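Local coordinates for GTP cyclohydrolase (Enterococcus faecalis, PDB 2R41), which is of unknown function but is named a GTP cyclohydrolase and belongs to the DUF960 family, at residues D48-D53 against I90-D95; V61-S66 against I76-S81. All coordinates share one frame; numbering follows the deposited sequence. Where two conformers were deposited one is given.

How the contacts relate
Both contacts are antiparallel strand pairings within one mixed sheet, and in sequence both strands of contact 2 fall between the two strands of contact 1. Their centres lie about 15 Å apart. They meet where strand 49-57 runs beside strand 60-66: His-51 N lies 2.9 Å from Ser-66 O and Asp-53 O lies 2.7 Å from His-64 N, both probable hydrogen bonds, while Leu-50 CG packs 3.6 Å from Phe-65 CE1. Four consecutive strands of the sheet, 89-94, 49-57, 60-66 and 73-78, are thus joined. Contact 1 is nearer the centre of the chain; contact 2 reaches strand 73-78, one of the two outermost strands within the chain.

Contact 1 of 2, residues D48-D53 against I90-D95; sequences DLLHFD and IFAFDD
Phe-91 turns the edge of its ring toward one face of the His-51 imidazole, an edge-to-face pair with centroids 4.8 Å apart and planes inclined by 50°. The closest part of the phenyl group is CE1, which sits above the rim of the imidazole, 3.8 Å from His-51 CD2. On the same face of the sheet, Leu-49 sends one branch between two rings: its CD1 is 4.0 Å from Phe-91 CD2 and equally close to Phe-93 CD1. Leu-49 CG is turned away from its own backbone N (chi1 173°), which lets CD1 lean toward the partner strand, 3.6 Å from Ala-92 O. Phe-93 also brings CD1 to within 3.3 Å of Asp-48 O, the carbonyl that accepts a hydrogen bond from Asp-94 N.

The opposite face carries Leu-50, Ala-92, Phe-52 and Ile-90. Here the Ala-92 methyl lies in the plane of the Phe-52 ring at its edge, with CB 3.9 Å from CE2, and Leu-50 CB approaches the same methyl. Leu-50 pairs with Ala-92, and Phe-52 with Ile-90, each through two reciprocal backbone hydrogen bonds; Phe-52 N to Ile-90 O measures 2.8 Å.

At the end of the pairing the buried Asp-94 carboxylate forms a salt bridge with Arg-12 and accepts a hydrogen bond from Phe-8 N. The contact is an antiparallel pairing of strands 49-57 and 89-94 in the middle of the mixed sheet. Helix 26-40 covers the Phe-52 and Ile-90 face through Ile-32 and Ile-36, while strands 60-66 and 98-102 flank the pair in the sheet.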
ATOM      1  N   ASP C  48       2.727 -20.811  16.766  1.00 46.44           N
ATOM      2  CA  ASP C  48       2.177 -19.784  15.905  1.00 45.73           C
ATOM      3  C   ASP C  48       1.784 -18.577  16.704  1.00 44.11           C
ATOM      4  O   ASP C  48       1.295 -17.618  16.150  1.00 43.72           O
ATOM      5  CB  ASP C  48       0.973 -20.307  15.144  1.00 48.11           C
ATOM      6  CG  ASP C  48      -0.200 -20.642  16.051  1.00 51.62           C
ATOM      7  OD1 ASP C  48      -0.155 -20.289  17.252  1.00 56.55           O
ATOM      8  OD2 ASP C  48      -1.191 -21.248  15.570  1.00 55.44           O
ATOM      9  N   LEU C  49       1.953 -18.634  18.019  1.00 44.15           N
ATOM     10  CA  LEU C  49       1.640 -17.481  18.856  1.00 43.04           C
ATOM     11  C   LEU C  49       2.723 -17.240  19.888  1.00 42.70           C
ATOM     12  O   LEU C  49       3.173 -18.175  20.551  1.00 43.06           O
ATOM     13  CB  LEU C  49       0.313 -17.663  19.527  1.00 43.88           C
ATOM     14  CG  LEU C  49      -0.008 -16.578  20.538  1.00 43.03           C
ATOM     15  CD1 LEU C  49      -0.597 -15.368  19.878  1.00 41.33           C
ATOM     16  CD2 LEU C  49      -1.016 -17.211  21.464  1.00 48.01           C
ATOM     17  N   LEU C  50       3.155 -15.984  19.988  1.00 41.74           N
ATOM     18  CA  LEU C  50       4.384 -15.629  20.679  1.00 41.55           C
ATOM     19  C   LEU C  50       4.135 -14.535  21.689  1.00 42.56           C
ATOM     20  O   LEU C  50       3.556 -13.496  21.333  1.00 42.81           O
ATOM     21  CB  LEU C  50       5.356 -15.119  19.649  1.00 39.81           C
ATOM     22  CG  LEU C  50       6.357 -16.090  19.054  1.00 39.10           C
ATOM     23  CD1 LEU C  50       5.820 -17.429  18.736  1.00 38.73           C
ATOM     24  CD2 LEU C  50       6.928 -15.468  17.835  1.00 38.76           C
ATOM     25  N   HIS C  51       4.546 -14.750  22.941  1.00 44.23           N
ATOM     26  CA  HIS C  51       4.329 -13.763  24.008  1.00 45.66           C
ATOM     27  C   HIS C  51       5.568 -12.883  24.107  1.00 44.97           C
ATOM     28  O   HIS C  51       6.701 -13.378  24.103  1.00 46.18           O
ATOM     29  CB  HIS C  51       4.097 -14.425  25.363  1.00 47.42           C
ATOM     30  CG  HIS C  51       2.946 -15.402  25.405  1.00 55.40           C
ATOM     31  ND1 HIS C  51       2.703 -16.343  24.417  1.00 60.64           N
ATOM     32  CD2 HIS C  51       2.011 -15.636  26.366  1.00 60.77           C
ATOM     33  CE1 HIS C  51       1.665 -17.096  24.753  1.00 60.46           C
ATOM     34  NE2 HIS C  51       1.227 -16.688  25.930  1.00 62.27           N
ATOM     35  N   PHE C  52       5.380 -11.576  24.190  1.00 44.27           N
ATOM     36  CA  PHE C  52       6.489 -10.705  24.542  1.00 43.85           C
ATOM     37  C   PHE C  52       6.132  -9.794  25.696  1.00 45.66           C
ATOM     38  O   PHE C  52       5.230  -8.993  25.556  1.00 46.00           O
ATOM     39  CB  PHE C  52       6.867  -9.854  23.365  1.00 41.52           C
ATOM     40  CG  PHE C  52       7.341 -10.645  22.180  1.00 39.77           C
ATOM     41  CD1 PHE C  52       8.658 -11.035  22.074  1.00 36.38           C
ATOM     42  CD2 PHE C  52       6.467 -10.969  21.146  1.00 36.27           C
ATOM     43  CE1 PHE C  52       9.086 -11.741  20.979  1.00 33.93           C
ATOM     44  CE2 PHE C  52       6.892 -11.680  20.076  1.00 32.99           C
ATOM     45  CZ  PHE C  52       8.206 -12.067  19.988  1.00 35.11           C
ATOM     46  N   ASP C  53       6.820  -9.909  26.827  1.00 47.77           N
ATOM     47  CA  ASP C  53       6.664  -8.905  27.862  1.00 50.85           C
ATOM     48  C   ASP C  53       7.684  -7.775  27.672  1.00 51.19           C
ATOM     49  O   ASP C  53       8.880  -8.039  27.445  1.00 51.32           O
ATOM     50  CB  ASP C  53       6.811  -9.509  29.244  1.00 53.43           C
ATOM     51  CG  ASP C  53       5.777 -10.579  29.522  1.00 58.54           C
ATOM     52  OD1 ASP C  53       6.163 -11.776  29.749  1.00 62.64           O
ATOM     53  OD2 ASP C  53       4.572 -10.219  29.513  1.00 63.56           O
ATOM     54  N   ILE C  90       2.747  -7.810  24.548  1.00 46.63           N
ATOM     55  CA  ILE C  90       2.110  -8.005  23.241  1.00 45.20           C
ATOM     56  C   ILE C  90       2.317  -9.417  22.690  1.00 44.26           C
ATOM     57  O   ILE C  90       3.187 -10.171  23.147  1.00 43.60           O
ATOM     58  CB  ILE C  90       2.617  -7.029  22.163  1.00 44.64           C
ATOM     59  CG1 ILE C  90       4.040  -7.361  21.779  1.00 45.18           C
ATOM     60  CG2 ILE C  90       2.544  -5.580  22.620  1.00 45.29           C
ATOM     61  CD1 ILE C  90       4.954  -6.121  21.693  1.00 49.72           C
ATOM     62  N   PHE C  91       1.518  -9.752  21.684  1.00 43.27           N
ATOM     63  CA  PHE C  91       1.566 -11.050  21.070  1.00 42.71           C
ATOM     64  C   PHE C  91       1.949 -10.894  19.623  1.00 41.62           C
ATOM     65  O   PHE C  91       1.583  -9.877  18.984  1.00 42.21           O
ATOM     66  CB  PHE C  91       0.189 -11.640  21.104  1.00 44.56           C
ATOM     67  CG  PHE C  91      -0.222 -12.143  22.446  1.00 48.55           C
ATOM     68  CD1 PHE C  91       0.683 -12.180  23.514  1.00 51.64           C
ATOM     69  CD2 PHE C  91      -1.498 -12.655  22.641  1.00 52.03           C
ATOM     70  CE1 PHE C  91       0.307 -12.691  24.775  1.00 53.53           C
ATOM     71  CE2 PHE C  91      -1.875 -13.185  23.896  1.00 54.52           C
ATOM     72  CZ  PHE C  91      -0.974 -13.191  24.959  1.00 53.65           C
ATOM     73  N   ALA C  92       2.702 -11.861  19.094  1.00 39.62           N
ATOM     74  CA  ALA C  92       2.854 -11.994  17.649  1.00 37.87           C
ATOM     75  C   ALA C  92       2.076 -13.221  17.236  1.00 38.60           C
ATOM     76  O   ALA C  92       2.213 -14.321  17.821  1.00 39.84           O
ATOM     77  CB  ALA C  92       4.262 -12.143  17.272  1.00 37.23           C
ATOM     78  N   PHE C  93       1.240 -13.051  16.231  1.00 38.10           N
ATOM     79  CA  PHE C  93       0.409 -14.149  15.808  1.00 38.39           C
ATOM     80  C   PHE C  93       0.464 -14.403  14.325  1.00 38.78           C
ATOM     81  O   PHE C  93       0.412 -13.488  13.506  1.00 38.57           O
ATOM     82  CB  PHE C  93      -1.004 -13.894  16.181  1.00 38.43           C
ATOM     83  CG  PHE C  93      -1.925 -14.971  15.753  1.00 41.11           C
ATOM     84  CD1 PHE C  93      -1.726 -16.285  16.186  1.00 42.04           C
ATOM     85  CD2 PHE C  93      -3.026 -14.681  14.935  1.00 42.62           C
ATOM     86  CE1 PHE C  93      -2.612 -17.298  15.826  1.00 43.20           C
ATOM     87  CE2 PHE C  93      -3.923 -15.687  14.561  1.00 43.62           C
ATOM     88  CZ  PHE C  93      -3.717 -16.997  15.022  1.00 44.84           C
ATOM     89  N   ASP C  94       0.515 -15.675  13.992  1.00 39.78           N
ATOM     90  CA  ASP C  94       0.672 -16.078  12.638  1.00 41.17           C
ATOM     91  C   ASP C  94      -0.453 -17.020  12.337  1.00 43.35           C
ATOM     92  O   ASP C  94      -0.466 -18.123  12.827  1.00 45.35           O
ATOM     93  CB  ASP C  94       2.033 -16.742  12.438  1.00 40.91           C
ATOM     94  CG  ASP C  94       2.241 -17.198  11.013  1.00 43.96           C
ATOM     95  OD1 ASP C  94       1.327 -16.925  10.202  1.00 46.94           O
ATOM     96  OD2 ASP C  94       3.267 -17.847  10.689  1.00 44.87           O
ATOM     97  N   ASP C  95      -1.402 -16.573  11.522  1.00 44.50           N
ATOM     98  CA  ASP C  95      -2.593 -17.362  11.227  1.00 47.61           C
ATOM     99  C   ASP C  95      -2.415 -18.170   9.945  1.00 49.94           C
ATOM    100  O   ASP C  95      -3.349 -18.820   9.476  1.00 52.11           O
ATOM    101  CB  ASP C  95      -3.820 -16.456  11.111  1.00 48.69           C
ATOM    102  CG  ASP C  95      -3.776 -15.568   9.884  1.00 52.28           C
ATOM    103  OD1 ASP C  95      -3.078 -15.928   8.913  1.00 54.29           O
ATOM    104  OD2 ASP C  95      -4.439 -14.509   9.890  1.00 56.10           O
TER

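Contact 2 of 2, residues V61-S66 against I76-S81; sequences VTVHFS and IDLPFS
Val-61 is held through both its backbone polar atoms: its N donates to Phe-80 O at 2.9 Å, within the corner that the chain turns at Pro-79 and Phe-80, and its O accepts from Leu-78 N at 2.8 Å. Leu-78 CB lies close to the same O. Thr-62 follows in a non-hydrogen-bonded pair with Asp-77, where the side chains run alongside one another and the hydroxyl OG1 donates to Asp-77 OD2 at 2.7 Å. It arrives on the anti side of the carboxylate, 26° out of its plane. With chi1 at -76° the hydroxyl sits beside its own backbone N, while CG2 also comes near OD2. Val-63 exchanges two backbone bonds with Ile-76, and its CG2 branch meets Leu-78 CD1 at 3.9 Å. Farther along, Phe-65 offers CB to Ile-76 CD1, a looser apolar touch.

The hairpin therefore has two chemically distinct faces. Val-63, Ile-76 and Leu-78 form an apolar one, where helix 26-40 and Leu-34 and Leu-38 of a neighbouring subunit pack on Ile-76 and Leu-78; on the other, Thr-62 OG1 bonds both Asp-77 OD2 and Asn-57 ND2, linking the exposed Asp-77 to strand 49-57.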
ATOM      1  N   VAL C  61      14.029  -0.408  27.283  1.00 57.10           N
ATOM      2  CA  VAL C  61      13.055  -1.488  27.190  1.00 53.46           C
ATOM      3  C   VAL C  61      13.747  -2.837  27.195  1.00 52.40           C
ATOM      4  O   VAL C  61      14.782  -3.019  26.545  1.00 52.85           O
ATOM      5  CB  VAL C  61      12.168  -1.371  25.952  1.00 51.45           C
ATOM      6  CG1 VAL C  61      11.386  -2.615  25.789  1.00 49.59           C
ATOM      7  CG2 VAL C  61      11.204  -0.273  26.118  1.00 51.04           C
ATOM      8  N   THR C  62      13.189  -3.785  27.934  1.00 50.87           N
ATOM      9  CA  THR C  62      13.640  -5.160  27.802  1.00 49.62           C
ATOM     10  C   THR C  62      12.465  -6.055  27.502  1.00 47.80           C
ATOM     11  O   THR C  62      11.431  -6.005  28.181  1.00 47.50           O
ATOM     12  CB  THR C  62      14.393  -5.704  29.037  1.00 50.95           C
ATOM     13  OG1 THR C  62      15.715  -5.175  29.065  1.00 53.02           O
ATOM     14  CG2 THR C  62      14.546  -7.187  28.929  1.00 49.58           C
ATOM     15  N   VAL C  63      12.657  -6.880  26.483  1.00 46.09           N
ATOM     16  CA  VAL C  63      11.642  -7.767  26.024  1.00 44.85           C
ATOM     17  C   VAL C  63      11.948  -9.161  26.532  1.00 45.42           C
ATOM     18  O   VAL C  63      13.000  -9.722  26.217  1.00 46.06           O
ATOM     19  CB  VAL C  63      11.612  -7.769  24.504  1.00 43.61           C
ATOM     20  CG1 VAL C  63      10.591  -8.740  24.000  1.00 42.80           C
ATOM     21  CG2 VAL C  63      11.281  -6.394  23.997  1.00 44.39           C
ATOM     22  N   HIS C  64      11.035  -9.691  27.329  0.50 45.48           N
ATOM     23  CA  HIS C  64      11.065 -11.085  27.674  0.50 45.56           C
ATOM     24  C   HIS C  64      10.231 -11.773  26.626  0.50 44.63           C
ATOM     25  O   HIS C  64       9.123 -11.325  26.324  0.50 44.24           O
ATOM     26  CB  HIS C  64      10.432 -11.307  29.036  0.50 46.63           C
ATOM     27  CG  HIS C  64      10.501 -12.722  29.497  0.50 46.85           C
ATOM     28  ND1 HIS C  64      11.666 -13.290  29.968  0.50 47.92           N
ATOM     29  CD2 HIS C  64       9.557 -13.687  29.551  0.50 46.80           C
ATOM     30  CE1 HIS C  64      11.431 -14.544  30.307  0.50 48.79           C
ATOM     31  NE2 HIS C  64      10.162 -14.813  30.056  0.50 47.96           N
ATOM     32  N   PHE C  65      10.770 -12.850  26.069  1.00 44.61           N
ATOM     33  CA  PHE C  65      10.009 -13.715  25.155  1.00 44.03           C
ATOM     34  C   PHE C  65       9.669 -15.067  25.778  1.00 45.48           C
ATOM     35  O   PHE C  65      10.479 -15.641  26.516  1.00 46.32           O
ATOM     36  CB  PHE C  65      10.797 -13.967  23.867  1.00 43.21           C
ATOM     37  CG  PHE C  65      10.337 -15.177  23.097  1.00 42.50           C
ATOM     38  CD1 PHE C  65       9.097 -15.190  22.462  1.00 41.43           C
ATOM     39  CD2 PHE C  65      11.137 -16.316  23.024  1.00 42.80           C
ATOM     40  CE1 PHE C  65       8.664 -16.322  21.753  1.00 42.91           C
ATOM     41  CE2 PHE C  65      10.719 -17.456  22.313  1.00 42.90           C
ATOM     42  CZ  PHE C  65       9.482 -17.465  21.674  1.00 42.97           C
ATOM     43  N   SER C  66       8.489 -15.588  25.449  1.00 45.62           N
ATOM     44  CA  SER C  66       8.152 -16.973  25.759  1.00 47.43           C
ATOM     45  C   SER C  66       7.037 -17.425  24.843  1.00 47.59           C
ATOM     46  O   SER C  66       6.476 -16.600  24.136  1.00 47.00           O
ATOM     47  CB  SER C  66       7.732 -17.136  27.234  1.00 48.99           C
ATOM     48  OG  SER C  66       6.548 -16.413  27.557  1.00 49.64           O
ATOM     49  N   ILE C  76      15.717  -9.840  25.919  1.00 55.80           N
ATOM     50  CA  ILE C  76      16.420  -9.115  24.868  1.00 55.41           C
ATOM     51  C   ILE C  76      16.460  -7.663  25.261  1.00 55.53           C
ATOM     52  O   ILE C  76      15.425  -7.019  25.336  1.00 54.67           O
ATOM     53  CB  ILE C  76      15.742  -9.268  23.465  1.00 54.15           C
ATOM     54  CG1 ILE C  76      15.678 -10.727  23.004  1.00 54.61           C
ATOM     55  CG2 ILE C  76      16.553  -8.601  22.411  1.00 55.13           C
ATOM     56  CD1 ILE C  76      14.412 -11.480  23.413  1.00 55.39           C
ATOM     57  N   ASP C  77      17.656  -7.147  25.517  1.00 56.97           N
ATOM     58  CA  ASP C  77      17.787  -5.762  25.964  1.00 58.14           C
ATOM     59  C   ASP C  77      17.757  -4.831  24.789  1.00 57.08           C
ATOM     60  O   ASP C  77      18.562  -4.952  23.894  1.00 57.89           O
ATOM     61  CB  ASP C  77      19.073  -5.540  26.767  1.00 60.72           C
ATOM     62  CG  ASP C  77      19.078  -6.296  28.110  1.00 64.03           C
ATOM     63  OD1 ASP C  77      20.192  -6.660  28.570  1.00 67.13           O
ATOM     64  OD2 ASP C  77      17.984  -6.532  28.707  1.00 65.51           O
ATOM     65  N   LEU C  78      16.832  -3.893  24.791  1.00 55.76           N
ATOM     66  CA  LEU C  78      16.736  -3.003  23.667  1.00 55.07           C
ATOM     67  C   LEU C  78      17.327  -1.647  23.939  1.00 57.06           C
ATOM     68  O   LEU C  78      17.275  -1.145  25.072  1.00 58.13           O
ATOM     69  CB  LEU C  78      15.289  -2.835  23.240  1.00 53.61           C
ATOM     70  CG  LEU C  78      14.673  -4.029  22.523  1.00 51.29           C
ATOM     71  CD1 LEU C  78      13.301  -3.633  22.067  1.00 48.90           C
ATOM     72  CD2 LEU C  78      15.548  -4.482  21.371  1.00 50.32           C
ATOM     73  N   PRO C  79      17.867  -1.028  22.878  1.00 57.75           N
ATOM     74  CA  PRO C  79      18.442   0.290  22.996  1.00 59.30           C
ATOM     75  C   PRO C  79      17.389   1.309  23.329  1.00 58.76           C
ATOM     76  O   PRO C  79      17.716   2.323  23.911  1.00 61.16           O
ATOM     77  CB  PRO C  79      19.046   0.551  21.602  1.00 60.07           C
ATOM     78  CG  PRO C  79      18.334  -0.359  20.658  1.00 57.97           C
ATOM     79  CD  PRO C  79      17.971  -1.566  21.500  1.00 57.59           C
ATOM     80  N   PHE C  80      16.136   1.038  22.999  1.00 56.57           N
ATOM     81  CA  PHE C  80      15.079   2.062  23.133  1.00 57.29           C
ATOM     82  C   PHE C  80      14.662   2.460  24.542  1.00 57.80           C
ATOM     83  O   PHE C  80      14.872   1.740  25.499  1.00 58.13           O
ATOM     84  CB  PHE C  80      13.866   1.720  22.252  1.00 55.48           C
ATOM     85  CG  PHE C  80      14.254   1.444  20.851  1.00 56.08           C
ATOM     86  CD1 PHE C  80      14.888   2.441  20.091  1.00 60.17           C
ATOM     87  CD2 PHE C  80      14.086   0.186  20.309  1.00 54.76           C
ATOM     88  CE1 PHE C  80      15.306   2.198  18.786  1.00 60.31           C
ATOM     89  CE2 PHE C  80      14.498  -0.084  19.007  1.00 55.62           C
ATOM     90  CZ  PHE C  80      15.106   0.920  18.242  1.00 58.56           C
ATOM     91  N   SER C  81      14.076   3.635  24.640  1.00 58.90           N
ATOM     92  CA  SER C  81      13.648   4.178  25.892  1.00 60.62           C
ATOM     93  C   SER C  81      12.326   3.571  26.349  1.00 59.81           C
ATOM     94  O   SER C  81      11.344   3.509  25.572  1.00 58.83           O
ATOM     95  CB  SER C  81      13.462   5.665  25.732  1.00 62.18           C
ATOM     96  OG  SER C  81      14.075   6.303  26.806  1.00 64.59           O
TER